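Local structure of cycloalternan-forming enzyme (Listeria monocytogenes serovar 1/2a, 5F7U) at residues A[637-642]-A[675-680]. The protein is a multidomain member of glycoside hydrolase family 31, built around a TIM barrel with additional beta-rich domains that include a family 6 carbohydrate-binding module. The protein carries 1 engineered substitution. Numbering follows the deposited sequence.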
loop_
_atom_site.group_PDB
_atom_site.type_symbol
_atom_site.label_atom_id
_atom_site.label_comp_id
_atom_site.label_asym_id
_atom_site.label_seq_id
_atom_site.Cartn_x
_atom_site.Cartn_y
_atom_site.Cartn_z
ATOM N N GLY A 637 16.640 -9.114 -13.741
ATOM C CA GLY A 637 17.170 -8.261 -14.783
ATOM C C GLY A 637 18.632 -8.045 -14.502
ATOM O O GLY A 637 19.183 -8.616 -13.544
ATOM N N ASP A 638 19.260 -7.195 -15.300
ATOM C CA ASP A 638 20.662 -6.852 -15.079
ATOM C C ASP A 638 20.801 -6.225 -13.691
ATOM O O ASP A 638 19.871 -5.551 -13.201
ATOM C CB ASP A 638 21.165 -5.905 -16.169
ATOM C CG ASP A 638 21.290 -6.590 -17.541
ATOM O OD1 ASP A 638 21.464 -7.831 -17.614
ATOM O OD2 ASP A 638 21.241 -5.863 -18.551
ATOM N N TYR A 639 21.944 -6.473 -13.055
ATOM C CA TYR A 639 22.140 -6.068 -11.666
ATOM C C TYR A 639 21.960 -4.553 -11.566
ATOM O O TYR A 639 22.407 -3.819 -12.464
ATOM C CB TYR A 639 23.534 -6.493 -11.169
ATOM C CG TYR A 639 23.574 -6.481 -9.669
ATOM C CD1 TYR A 639 23.101 -7.579 -8.943
ATOM C CD2 TYR A 639 23.997 -5.351 -8.975
ATOM C CE1 TYR A 639 23.072 -7.556 -7.559
ATOM C CE2 TYR A 639 23.978 -5.320 -7.578
ATOM C CZ TYR A 639 23.519 -6.427 -6.884
ATOM O OH TYR A 639 23.481 -6.398 -5.506
ATOM N N PRO A 640 21.293 -4.062 -10.488
ATOM C CA PRO A 640 21.043 -2.607 -10.453
ATOM C C PRO A 640 22.336 -1.815 -10.476
ATOM O O PRO A 640 23.373 -2.291 -9.988
ATOM C CB PRO A 640 20.310 -2.399 -9.117
ATOM C CG PRO A 640 20.531 -3.664 -8.346
ATOM C CD PRO A 640 20.618 -4.751 -9.386
ATOM N N THR A 641 22.284 -0.618 -11.051
ATOM C CA THR A 641 23.419 0.283 -10.950
ATOM C C THR A 641 23.534 0.732 -9.492
ATOM O O THR A 641 22.567 0.627 -8.724
ATOM C CB THR A 641 23.203 1.527 -11.822
ATOM O OG1 THR A 641 22.015 2.199 -11.382
ATOM C CG2 THR A 641 23.010 1.128 -13.292
ATOM N N ALA A 642 24.693 1.278 -9.133
ATOM C CA ALA A 642 24.901 1.799 -7.781
ATOM C C ALA A 642 23.909 2.911 -7.480
ATOM O O ALA A 642 23.373 2.999 -6.357
ATOM C CB ALA A 642 26.331 2.287 -7.613
ATOM N N PRO A 675 23.599 -5.367 0.545
ATOM C CA PRO A 675 24.510 -4.236 0.304
ATOM C C PRO A 675 25.947 -4.684 0.050
ATOM O O PRO A 675 26.626 -4.063 -0.760
ATOM C CB PRO A 675 24.396 -3.386 1.574
ATOM C CG PRO A 675 23.829 -4.303 2.615
ATOM C CD PRO A 675 22.941 -5.268 1.869
ATOM N N TRP A 676 26.393 -5.768 0.702
ATOM C CA TRP A 676 27.739 -6.281 0.469
ATOM C C TRP A 676 27.898 -6.834 -0.964
ATOM O O TRP A 676 28.919 -6.590 -1.622
ATOM C CB TRP A 676 28.170 -7.294 1.574
ATOM C CG TRP A 676 27.241 -8.469 1.735
ATOM C CD1 TRP A 676 27.307 -9.647 1.062
ATOM C CD2 TRP A 676 26.115 -8.579 2.628
ATOM N NE1 TRP A 676 26.277 -10.481 1.451
ATOM C CE2 TRP A 676 25.525 -9.851 2.402
ATOM C CE3 TRP A 676 25.529 -7.719 3.572
ATOM C CZ2 TRP A 676 24.401 -10.303 3.114
ATOM C CZ3 TRP A 676 24.383 -8.157 4.274
ATOM C CH2 TRP A 676 23.831 -9.441 4.032
ATOM N N ASN A 677 26.895 -7.553 -1.466
ATOM C CA ASN A 677 26.954 -7.984 -2.864
ATOM C C ASN A 677 26.829 -6.850 -3.860
ATOM O O ASN A 677 27.423 -6.922 -4.944
ATOM C CB ASN A 677 25.929 -9.076 -3.200
ATOM C CG ASN A 677 26.297 -9.821 -4.477
ATOM O OD1 ASN A 677 27.432 -10.285 -4.620
ATOM N ND2 ASN A 677 25.375 -9.868 -5.436
ATOM N N ALA A 678 26.073 -5.810 -3.500
ATOM C CA ALA A 678 25.946 -4.643 -4.378
ATOM C C ALA A 678 27.309 -3.961 -4.550
ATOM O O ALA A 678 27.685 -3.596 -5.666
ATOM C CB ALA A 678 24.868 -3.683 -3.865
ATOM N N VAL A 679 28.052 -3.818 -3.444
ATOM C CA VAL A 679 29.439 -3.340 -3.483
ATOM C C VAL A 679 30.272 -4.227 -4.429
ATOM O O VAL A 679 30.977 -3.707 -5.316
ATOM C CB VAL A 679 30.065 -3.262 -2.056
ATOM C CG1 VAL A 679 31.583 -3.059 -2.107
ATOM C CG2 VAL A 679 29.425 -2.134 -1.266
ATOM N N ALA A 680 30.183 -5.551 -4.266
ATOM C CA ALA A 680 30.965 -6.494 -5.085
ATOM C C ALA A 680 30.642 -6.376 -6.585
ATOM O O ALA A 680 31.564 -6.259 -7.401
ATOM C CB ALA A 680 30.760 -7.926 -4.597
#
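Tyr639, in the loop that follows barrel strand 628-631, reaches with the far end of its ring to Asn677 and Ala678 on the first turn of helix 675-682. With CG anti to the backbone N (chi1 -162°), the ring extends from the loop and places its hydroxyl against the helix. The van der Waals part of the contact centres on Ala678: Tyr639 OH lies 3.2 Å from Ala678 CA. On the ring itself, Tyr639 CE2 comes within 4.2 Å of Ala678 CB. Pro640 CD lies over one face of the Tyr639 ring, 3.4 Å above its plane and displaced toward the rim. Tyr645 of helix 642-653 and Ile687 of helix 687-700 also pack on Ala678.

The polar groups meet without bonding each other directly. Asn677 ND2 approaches Tyr639 CE1 to 3.9 Å, and the amide plane stands almost perpendicular to the ring, at 88°. Tyr639 OH is 3.3 Å from Ala678 N, but the angle is too poor for a hydrogen bond. Instead, Tyr639 OH and Asn677 ND2 both hydrogen-bond to the carbonyl oxygen of Glu672, just before the helix; Asn677 ND2 has a second acceptor in Ser670 O.

Within the TIM-barrel domain, the Tyr639 side chain thus bridges the loop between strand 628-631 and helix 642-653 to the first turn of helix 675-682. Since the phenol and the amide share a backbone acceptor, the polar link between loop and helix is indirect, running through Glu672, whereas the direct touch between Tyr639 and the helix is mainly van der Waals.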